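Local coordinates for protein possible TctC subunit of the Tripartite Tricarboxylate Transport(TTT) Family (Rhodopseudomonas palustris, PDB 6HKE) that binds C4-dicarboxylates such as malate in the periplasm and probably delivers them to a tripartite tricarboxylate transporter for high-affinity uptake, at residues D101-T109 with E249-V259; A57-A67 with F91-F102. The protein carries 2 engineered substitutions. One frame throughout, in Å; residues are numbered along the deposited sequence.

Contact 1 (D101-T109 with E249-V259); sequences DFTPVALLT and EPIVAKLNAAV
Val-105 gives helix 249-259 both its side chain and its carbonyl. With CG1 anti to the backbone N, that methyl lies 3.6 Å from Leu-255 CB, while on the main chain Val-105 O takes a hydrogen bond of 2.8 Å from Asn-256 ND2. The bond is fairly straight at the hydrogen (159°), lies close to the plane of the Asn-256 amide and is tilted 22° from the carbonyl plane. The same ND2 also donates to Arg-285 O, so two carbonyls fix how the amide is turned.

Valines grip the strand on both sides of this bond. Toward the start of the helix, Val-252 CG2 meets Thr-103 CG2 at 3.5 Å, and Val-252 CG1 touches Pro-104 O. Three residues beyond Asn-256, both methyls of Val-259 touch Ala-106 CB, CG2 at 3.7 Å; CG1 also meets Leu-108 CD2 at 3.7 Å, the two side chains crossing nearly at right angles.

Strand and helix run almost parallel (7°), their axes 7.2 Å apart. Val-105 and Ala-106 form a classic beta bulge opposite Leu-241, and the contact is the helix-on-sheet layering of an alpha/beta periplasmic binding protein lobe.

Contact 2 (A57-A67 with F91-F102); sequences AGGTLAATRVA and FPKLAYRPDKDF
Residues 57-60 form a turn that leads into helix 61-67, and the irregular segment 91-102 runs beside both, its backbone drawing in from 8.8 Å between the CA atoms of Gly-58 and Phe-91 to 5.8 Å between those of Ala-67 and Asp-101. No direct hydrogen bond links the two segments; one water bridges them, donating to Ala-67 O and Asp-101 O.

Tyr-96 carries the middle of the contact. Its CG stands between the backbone N and the carbonyl carbon (chi1 56°), and the ring turns an edge to the start of the helix: CE2 lies 3.4 Å from Thr-60 O and CD2 3.4 Å from Thr-64 OG1. Thr-60 O already accepts from both the N and the OG1 of Thr-64. Ala-63 CB approaches the ring obliquely, 3.5 Å from CE2. Leu-94 CG sits over the centre of one ring face and Phe-102 CZ is on the opposite face toward the rim, a T-shaped (edge-to-face) pair, while the phenol OH is hydrogen-bonded to Thr-83 O.

Phe-102 in turn directs its CZ edge at Ala-63 O, 3.2 Å away and near the ring plane, with Ala-67 CB also against Phe-102 CZ. At the other end Thr-60 CG2 meets Leu-94 CD1, and Phe-91 CE2 comes within 3.4 Å of Ala-57 O.

Within the loop, Arg-97 holds Asp-101 side-on through NE and NH2, both carboxylate oxygens being met from above their plane; the backbone N of Arg-97 adds a third bond, to OD2, that helps fix the loop.

Gly-58 lies about 9 Å from the bound malate, nearest atoms, and this packing of a loop on a helix belongs to the alpha/beta lobe flanking the ligand cleft of a TctC-type periplasmic binding protein.

How the contacts relate
From the N terminus, after strand 18-22, helix 29-45 and strand 49-53, the chain passes through the turn and helix of 57-67, then strand 75-80 and helix 82-90, and contact 2 closes this short loop when 91-102 returns to the helix. Asp-101 and Phe-102 lie in segments of both, though they touch the partner segment only in contact 2, and the chain runs on into strand 102-118. Contact 1 closes only after 139 intervening residues, with helix 249-263. The two contacts are in series, neither nested nor crossed, their centres 18 Å apart. Contact 2 fastens a connecting loop to a short helix, whereas contact 1 seats a later helix on the sheet strand that this loop feeds.

Contact 1 (D101-T109 with E249-V259)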
loop_
_atom_site.group_PDB
_atom_site.type_symbol
_atom_site.label_atom_id
_atom_site.label_comp_id
_atom_site.label_asym_id
_atom_site.label_seq_id
_atom_site.Cartn_x
_atom_site.Cartn_y
_atom_site.Cartn_z
ATOM N N ASP A 101 -15.808 9.510 5.441
ATOM C CA ASP A 101 -15.175 10.189 6.607
ATOM C C ASP A 101 -13.907 10.930 6.155
ATOM O O ASP A 101 -13.160 11.401 7.033
ATOM C CB ASP A 101 -14.990 9.188 7.747
ATOM C CG ASP A 101 -16.306 8.853 8.421
ATOM O OD1 ASP A 101 -17.097 9.793 8.634
ATOM O OD2 ASP A 101 -16.541 7.669 8.716
ATOM N N PHE A 102 -13.705 11.070 4.839
ATOM C CA PHE A 102 -12.504 11.687 4.222
ATOM C C PHE A 102 -12.887 12.464 2.971
ATOM O O PHE A 102 -13.819 12.067 2.232
ATOM C CB PHE A 102 -11.438 10.647 3.870
ATOM C CG PHE A 102 -10.968 9.898 5.084
ATOM C CD1 PHE A 102 -10.039 10.455 5.942
ATOM C CD2 PHE A 102 -11.550 8.694 5.434
ATOM C CE1 PHE A 102 -9.652 9.790 7.099
ATOM C CE2 PHE A 102 -11.158 8.030 6.584
ATOM C CZ PHE A 102 -10.195 8.568 7.407
ATOM N N THR A 103 -12.166 13.562 2.773
ATOM C CA THR A 103 -12.122 14.301 1.500
ATOM C C THR A 103 -10.871 13.827 0.776
ATOM O O THR A 103 -9.753 14.152 1.195
ATOM C CB THR A 103 -12.210 15.811 1.730
ATOM O OG1 THR A 103 -13.463 15.995 2.383
ATOM C CG2 THR A 103 -12.149 16.605 0.445
ATOM N N PRO A 104 -11.047 13.022 -0.295
ATOM C CA PRO A 104 -9.942 12.611 -1.150
ATOM C C PRO A 104 -9.248 13.858 -1.705
ATOM O O PRO A 104 -9.925 14.752 -2.123
ATOM C CB PRO A 104 -10.618 11.820 -2.281
ATOM C CG PRO A 104 -12.042 12.312 -2.245
ATOM C CD PRO A 104 -12.333 12.526 -0.785
ATOM N N VAL A 105 -7.923 13.884 -1.702
ATOM C CA VAL A 105 -7.129 15.013 -2.255
ATOM C C VAL A 105 -6.563 14.578 -3.605
ATOM O O VAL A 105 -6.840 15.281 -4.609
ATOM C CB VAL A 105 -6.043 15.454 -1.259
ATOM C CG1 VAL A 105 -5.079 16.472 -1.841
ATOM C CG2 VAL A 105 -6.686 15.994 -0.007
ATOM N N ALA A 106 -5.816 13.464 -3.626
ATOM C CA ALA A 106 -4.950 13.078 -4.759
ATOM C C ALA A 106 -4.519 11.606 -4.688
ATOM O O ALA A 106 -4.013 11.182 -3.628
ATOM C CB ALA A 106 -3.745 13.979 -4.765
ATOM N N LEU A 107 -4.665 10.876 -5.800
ATOM C CA LEU A 107 -3.879 9.642 -6.065
ATOM C C LEU A 107 -2.395 10.021 -6.106
ATOM O O LEU A 107 -2.056 10.968 -6.823
ATOM C CB LEU A 107 -4.295 9.025 -7.395
ATOM C CG LEU A 107 -3.582 7.729 -7.762
ATOM C CD1 LEU A 107 -3.830 6.636 -6.726
ATOM C CD2 LEU A 107 -4.040 7.278 -9.133
ATOM N N LEU A 108 -1.562 9.337 -5.321
ATOM C CA LEU A 108 -0.098 9.575 -5.249
ATOM C C LEU A 108 0.640 8.629 -6.188
ATOM O O LEU A 108 1.581 9.081 -6.873
ATOM C CB LEU A 108 0.359 9.321 -3.817
ATOM C CG LEU A 108 -0.283 10.228 -2.783
ATOM C CD1 LEU A 108 0.350 9.996 -1.415
ATOM C CD2 LEU A 108 -0.144 11.679 -3.221
ATOM N N THR A 109 0.247 7.355 -6.171
ATOM C CA THR A 109 0.863 6.280 -6.969
ATOM C C THR A 109 -0.037 5.050 -6.973
ATOM O O THR A 109 -1.042 4.995 -6.218
ATOM C CB THR A 109 2.265 5.935 -6.448
ATOM O OG1 THR A 109 2.900 5.138 -7.453
ATOM C CG2 THR A 109 2.265 5.201 -5.121
ATOM N N GLU A 249 -13.008 22.824 -0.439
ATOM C CA GLU A 249 -12.611 22.443 -1.821
ATOM C C GLU A 249 -11.434 23.290 -2.309
ATOM O O GLU A 249 -10.541 22.753 -2.945
ATOM C CB GLU A 249 -13.823 22.449 -2.751
ATOM C CG GLU A 249 -14.877 21.389 -2.393
ATOM C CD GLU A 249 -14.431 20.007 -1.901
ATOM O OE1 GLU A 249 -14.135 19.135 -2.747
ATOM O OE2 GLU A 249 -14.394 19.790 -0.656
ATOM N N PRO A 250 -11.345 24.605 -2.028
ATOM C CA PRO A 250 -10.169 25.374 -2.434
ATOM C C PRO A 250 -8.859 24.884 -1.791
ATOM O O PRO A 250 -7.834 24.868 -2.441
ATOM C CB PRO A 250 -10.502 26.814 -1.985
ATOM C CG PRO A 250 -12.007 26.837 -1.786
ATOM C CD PRO A 250 -12.371 25.432 -1.365
ATOM N N ILE A 251 -8.908 24.497 -0.516
ATOM C CA ILE A 251 -7.729 23.937 0.203
ATOM C C ILE A 251 -7.400 22.594 -0.443
ATOM O O ILE A 251 -6.213 22.313 -0.670
ATOM C CB ILE A 251 -8.010 23.827 1.717
ATOM C CG1 ILE A 251 -8.102 25.214 2.359
ATOM C CG2 ILE A 251 -6.956 22.975 2.394
ATOM C CD1 ILE A 251 -8.252 25.199 3.870
ATOM N N VAL A 252 -8.427 21.817 -0.782
ATOM C CA VAL A 252 -8.255 20.523 -1.496
ATOM C C VAL A 252 -7.640 20.789 -2.881
ATOM O O VAL A 252 -6.733 20.026 -3.251
ATOM C CB VAL A 252 -9.570 19.735 -1.578
ATOM C CG1 VAL A 252 -9.396 18.472 -2.400
ATOM C CG2 VAL A 252 -10.096 19.399 -0.194
ATOM N N ALA A 253 -8.097 21.817 -3.618
ATOM C CA ALA A 253 -7.598 22.127 -4.991
ATOM C C ALA A 253 -6.087 22.422 -4.947
ATOM O O ALA A 253 -5.342 21.894 -5.779
ATOM C CB ALA A 253 -8.384 23.272 -5.585
ATOM N N LYS A 254 -5.648 23.201 -3.957
ATOM C CA LYS A 254 -4.247 23.666 -3.806
ATOM C C LYS A 254 -3.368 22.479 -3.405
ATOM O O LYS A 254 -2.235 22.398 -3.901
ATOM C CB LYS A 254 -4.188 24.802 -2.783
ATOM C CG LYS A 254 -2.807 25.398 -2.541
ATOM C CD LYS A 254 -2.835 26.904 -2.370
ATOM C CE LYS A 254 -1.775 27.432 -1.423
ATOM N NZ LYS A 254 -0.422 27.399 -2.026
ATOM N N LEU A 255 -3.850 21.606 -2.522
ATOM C CA LEU A 255 -3.070 20.412 -2.113
ATOM C C LEU A 255 -2.936 19.525 -3.340
ATOM O O LEU A 255 -1.816 19.082 -3.643
ATOM C CB LEU A 255 -3.765 19.684 -0.961
ATOM C CG LEU A 255 -3.642 20.380 0.393
ATOM C CD1 LEU A 255 -4.508 19.698 1.441
ATOM C CD2 LEU A 255 -2.191 20.431 0.843
ATOM N N ASN A 256 -4.040 19.335 -4.059
ATOM C CA ASN A 256 -4.092 18.440 -5.239
ATOM C C ASN A 256 -3.081 18.907 -6.295
ATOM O O ASN A 256 -2.381 18.059 -6.897
ATOM C CB ASN A 256 -5.502 18.401 -5.817
ATOM C CG ASN A 256 -5.550 17.610 -7.089
ATOM O OD1 ASN A 256 -5.348 18.170 -8.148
ATOM N ND2 ASN A 256 -5.759 16.314 -6.981
ATOM N N ALA A 257 -3.039 20.202 -6.544
ATOM C CA ALA A 257 -2.135 20.827 -7.531
ATOM C C ALA A 257 -0.694 20.659 -7.024
ATOM O O ALA A 257 0.200 20.420 -7.852
ATOM C CB ALA A 257 -2.519 22.279 -7.747
ATOM N N ALA A 258 -0.479 20.759 -5.712
ATOM C CA ALA A 258 0.852 20.567 -5.086
ATOM C C ALA A 258 1.310 19.130 -5.357
ATOM O O ALA A 258 2.472 18.913 -5.719
ATOM C CB ALA A 258 0.808 20.893 -3.616
ATOM N N VAL A 259 0.410 18.172 -5.227
ATOM C CA VAL A 259 0.747 16.755 -5.540
ATOM C C VAL A 259 1.101 16.700 -7.024
ATOM O O VAL A 259 2.120 16.083 -7.369
ATOM C CB VAL A 259 -0.404 15.792 -5.206
ATOM C CG1 VAL A 259 -0.153 14.403 -5.762
ATOM C CG2 VAL A 259 -0.655 15.730 -3.713
#

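Contact 2 (A57-A67 with F91-F102)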
loop_
_atom_site.group_PDB
_atom_site.type_symbol
_atom_site.label_atom_id
_atom_site.label_comp_id
_atom_site.label_asym_id
_atom_site.label_seq_id
_atom_site.Cartn_x
_atom_site.Cartn_y
_atom_site.Cartn_z
ATOM N N ALA A 57 -3.672 -0.432 15.471
ATOM C CA ALA A 57 -5.030 -0.833 15.067
ATOM C C ALA A 57 -4.930 -1.346 13.635
ATOM O O ALA A 57 -5.730 -0.925 12.783
ATOM C CB ALA A 57 -5.980 0.336 15.224
ATOM N N GLY A 58 -3.903 -2.173 13.401
ATOM C CA GLY A 58 -3.532 -2.751 12.099
ATOM C C GLY A 58 -3.568 -1.743 10.964
ATOM O O GLY A 58 -4.047 -2.093 9.876
ATOM N N GLY A 59 -3.051 -0.545 11.188
ATOM C CA GLY A 59 -2.844 0.439 10.114
ATOM C C GLY A 59 -4.009 1.401 9.983
ATOM O O GLY A 59 -3.963 2.228 9.055
ATOM N N THR A 60 -4.998 1.327 10.889
ATOM C CA THR A 60 -6.256 2.115 10.808
ATOM C C THR A 60 -6.344 3.204 11.868
ATOM O O THR A 60 -7.194 4.077 11.664
ATOM C CB THR A 60 -7.495 1.225 10.907
ATOM O OG1 THR A 60 -7.523 0.662 12.216
ATOM C CG2 THR A 60 -7.495 0.148 9.843
ATOM N N LEU A 61 -5.543 3.153 12.940
ATOM C CA LEU A 61 -5.511 4.192 13.998
ATOM C C LEU A 61 -5.216 5.564 13.388
ATOM O O LEU A 61 -5.897 6.505 13.773
ATOM C CB LEU A 61 -4.466 3.865 15.067
ATOM C CG LEU A 61 -4.267 4.968 16.113
ATOM C CD1 LEU A 61 -5.497 5.102 16.996
ATOM C CD2 LEU A 61 -3.043 4.700 16.966
ATOM N N ALA A 62 -4.223 5.688 12.502
ATOM C CA ALA A 62 -3.851 6.980 11.888
ATOM C C ALA A 62 -5.090 7.597 11.242
ATOM O O ALA A 62 -5.368 8.775 11.522
ATOM C CB ALA A 62 -2.761 6.822 10.872
ATOM N N ALA A 63 -5.776 6.820 10.396
ATOM C CA ALA A 63 -6.951 7.251 9.614
ATOM C C ALA A 63 -8.085 7.603 10.583
ATOM O O ALA A 63 -8.830 8.563 10.313
ATOM C CB ALA A 63 -7.352 6.184 8.624
ATOM N N THR A 64 -8.219 6.864 11.677
ATOM C CA THR A 64 -9.243 7.154 12.713
ATOM C C THR A 64 -8.950 8.523 13.343
ATOM O O THR A 64 -9.894 9.329 13.443
ATOM C CB THR A 64 -9.320 6.030 13.749
ATOM O OG1 THR A 64 -9.564 4.830 13.017
ATOM C CG2 THR A 64 -10.401 6.266 14.778
ATOM N N ARG A 65 -7.708 8.796 13.749
ATOM C CA ARG A 65 -7.344 10.098 14.378
ATOM C C ARG A 65 -7.533 11.214 13.345
ATOM O O ARG A 65 -8.063 12.264 13.717
ATOM C CB ARG A 65 -5.930 10.093 14.976
ATOM C CG ARG A 65 -5.871 9.447 16.357
ATOM C CD ARG A 65 -4.675 9.881 17.205
ATOM N NE ARG A 65 -4.506 9.005 18.365
ATOM C CZ ARG A 65 -3.341 8.626 18.894
ATOM N NH1 ARG A 65 -3.325 7.810 19.938
ATOM N NH2 ARG A 65 -2.193 9.033 18.373
ATOM N N VAL A 66 -7.174 10.995 12.080
ATOM C CA VAL A 66 -7.290 12.078 11.059
ATOM C C VAL A 66 -8.761 12.260 10.641
ATOM O O VAL A 66 -9.141 13.384 10.326
ATOM C CB VAL A 66 -6.330 11.861 9.879
ATOM C CG1 VAL A 66 -6.596 12.850 8.752
ATOM C CG2 VAL A 66 -4.890 11.988 10.352
ATOM N N ALA A 67 -9.595 11.231 10.715
ATOM C CA ALA A 67 -11.058 11.376 10.539
ATOM C C ALA A 67 -11.574 12.451 11.508
ATOM O O ALA A 67 -12.512 13.168 11.138
ATOM C CB ALA A 67 -11.736 10.049 10.758
ATOM N N PHE A 91 -11.860 -5.837 8.167
ATOM C CA PHE A 91 -11.600 -5.293 9.527
ATOM C C PHE A 91 -12.919 -5.228 10.288
ATOM O O PHE A 91 -13.825 -4.479 9.930
ATOM C CB PHE A 91 -10.914 -3.923 9.468
ATOM C CG PHE A 91 -10.094 -3.565 10.684
ATOM C CD1 PHE A 91 -10.706 -3.215 11.882
ATOM C CD2 PHE A 91 -8.707 -3.552 10.630
ATOM C CE1 PHE A 91 -9.953 -2.878 13.000
ATOM C CE2 PHE A 91 -7.955 -3.217 11.748
ATOM C CZ PHE A 91 -8.578 -2.884 12.931
ATOM N N PRO A 92 -13.077 -6.052 11.344
ATOM C CA PRO A 92 -14.258 -5.978 12.198
ATOM C C PRO A 92 -14.298 -4.640 12.950
ATOM O O PRO A 92 -13.293 -4.284 13.557
ATOM C CB PRO A 92 -14.097 -7.147 13.187
ATOM C CG PRO A 92 -13.016 -8.034 12.582
ATOM C CD PRO A 92 -12.141 -7.106 11.765
ATOM N N LYS A 93 -15.439 -3.945 12.888
ATOM C CA LYS A 93 -15.700 -2.692 13.645
ATOM C C LYS A 93 -14.726 -1.605 13.181
ATOM O O LYS A 93 -14.130 -0.926 14.051
ATOM C CB LYS A 93 -15.545 -2.927 15.154
ATOM C CG LYS A 93 -16.309 -4.113 15.723
ATOM C CD LYS A 93 -17.810 -4.014 15.578
ATOM C CE LYS A 93 -18.538 -4.459 16.830
ATOM N NZ LYS A 93 -18.490 -5.924 17.054
ATOM N N LEU A 94 -14.552 -1.440 11.868
ATOM C CA LEU A 94 -13.704 -0.350 11.333
ATOM C C LEU A 94 -14.312 0.981 11.790
ATOM O O LEU A 94 -15.526 1.129 11.654
ATOM C CB LEU A 94 -13.614 -0.447 9.807
ATOM C CG LEU A 94 -12.639 0.543 9.163
ATOM C CD1 LEU A 94 -11.206 0.273 9.602
ATOM C CD2 LEU A 94 -12.756 0.510 7.650
ATOM N N ALA A 95 -13.488 1.897 12.316
ATOM C CA ALA A 95 -13.918 3.111 13.054
ATOM C C ALA A 95 -14.347 4.226 12.093
ATOM O O ALA A 95 -14.916 5.193 12.564
ATOM C CB ALA A 95 -12.822 3.579 13.984
ATOM N N TYR A 96 -14.121 4.086 10.791
ATOM C CA TYR A 96 -14.416 5.136 9.786
ATOM C C TYR A 96 -14.929 4.458 8.525
ATOM O O TYR A 96 -14.765 3.240 8.383
ATOM C CB TYR A 96 -13.167 5.972 9.490
ATOM C CG TYR A 96 -11.980 5.157 9.047
ATOM C CD1 TYR A 96 -11.855 4.718 7.739
ATOM C CD2 TYR A 96 -10.989 4.800 9.941
ATOM C CE1 TYR A 96 -10.774 3.958 7.323
ATOM C CE2 TYR A 96 -9.912 4.024 9.549
ATOM C CZ TYR A 96 -9.792 3.613 8.233
ATOM O OH TYR A 96 -8.725 2.850 7.854
ATOM N N ARG A 97 -15.564 5.247 7.670
ATOM C CA ARG A 97 -15.947 4.884 6.288
ATOM C C ARG A 97 -14.897 5.536 5.386
ATOM O O ARG A 97 -14.702 6.746 5.425
ATOM C CB ARG A 97 -17.383 5.361 6.047
ATOM C CG ARG A 97 -18.344 5.001 7.183
ATOM C CD ARG A 97 -19.631 5.803 7.210
ATOM N NE ARG A 97 -19.356 7.206 7.473
ATOM C CZ ARG A 97 -20.218 8.204 7.292
ATOM N NH1 ARG A 97 -21.442 7.964 6.839
ATOM N NH2 ARG A 97 -19.852 9.449 7.563
ATOM N N PRO A 98 -14.108 4.782 4.602
ATOM C CA PRO A 98 -13.075 5.417 3.788
ATOM C C PRO A 98 -13.643 6.345 2.708
ATOM O O PRO A 98 -12.924 7.241 2.328
ATOM C CB PRO A 98 -12.320 4.251 3.151
ATOM C CG PRO A 98 -12.667 3.064 4.016
ATOM C CD PRO A 98 -14.074 3.317 4.528
ATOM N N ASP A 99 -14.885 6.125 2.255
ATOM C CA ASP A 99 -15.554 7.009 1.255
ATOM C C ASP A 99 -16.055 8.286 1.931
ATOM O O ASP A 99 -15.856 9.346 1.346
ATOM C CB ASP A 99 -16.676 6.335 0.451
ATOM C CG ASP A 99 -17.609 5.395 1.200
ATOM O OD1 ASP A 99 -17.322 5.064 2.368
ATOM O OD2 ASP A 99 -18.601 4.966 0.574
ATOM N N LYS A 100 -16.649 8.203 3.118
ATOM C CA LYS A 100 -17.508 9.286 3.651
ATOM C C LYS A 100 -16.863 10.034 4.820
ATOM O O LYS A 100 -17.342 11.134 5.135
ATOM C CB LYS A 100 -18.854 8.691 4.050
ATOM C CG LYS A 100 -19.720 8.279 2.867
ATOM C CD LYS A 100 -20.982 7.549 3.284
ATOM C CE LYS A 100 -22.009 7.483 2.177
ATOM N NZ LYS A 100 -21.631 6.481 1.156
ATOM N N ASP A 101 -15.808 9.510 5.441
ATOM C CA ASP A 101 -15.175 10.189 6.607
ATOM C C ASP A 101 -13.907 10.930 6.155
ATOM O O ASP A 101 -13.160 11.401 7.033
ATOM C CB ASP A 101 -14.990 9.188 7.747
ATOM C CG ASP A 101 -16.306 8.853 8.421
ATOM O OD1 ASP A 101 -17.097 9.793 8.634
ATOM O OD2 ASP A 101 -16.541 7.669 8.716
ATOM N N PHE A 102 -13.705 11.070 4.839
ATOM C CA PHE A 102 -12.504 11.687 4.222
ATOM C C PHE A 102 -12.887 12.464 2.971
ATOM O O PHE A 102 -13.819 12.067 2.232
ATOM C CB PHE A 102 -11.438 10.647 3.870
ATOM C CG PHE A 102 -10.968 9.898 5.084
ATOM C CD1 PHE A 102 -10.039 10.455 5.942
ATOM C CD2 PHE A 102 -11.550 8.694 5.434
ATOM C CE1 PHE A 102 -9.652 9.790 7.099
ATOM C CE2 PHE A 102 -11.158 8.030 6.584
ATOM C CZ PHE A 102 -10.195 8.568 7.407
HETATM O O HOH W 1 -13.422 13.306 8.783
#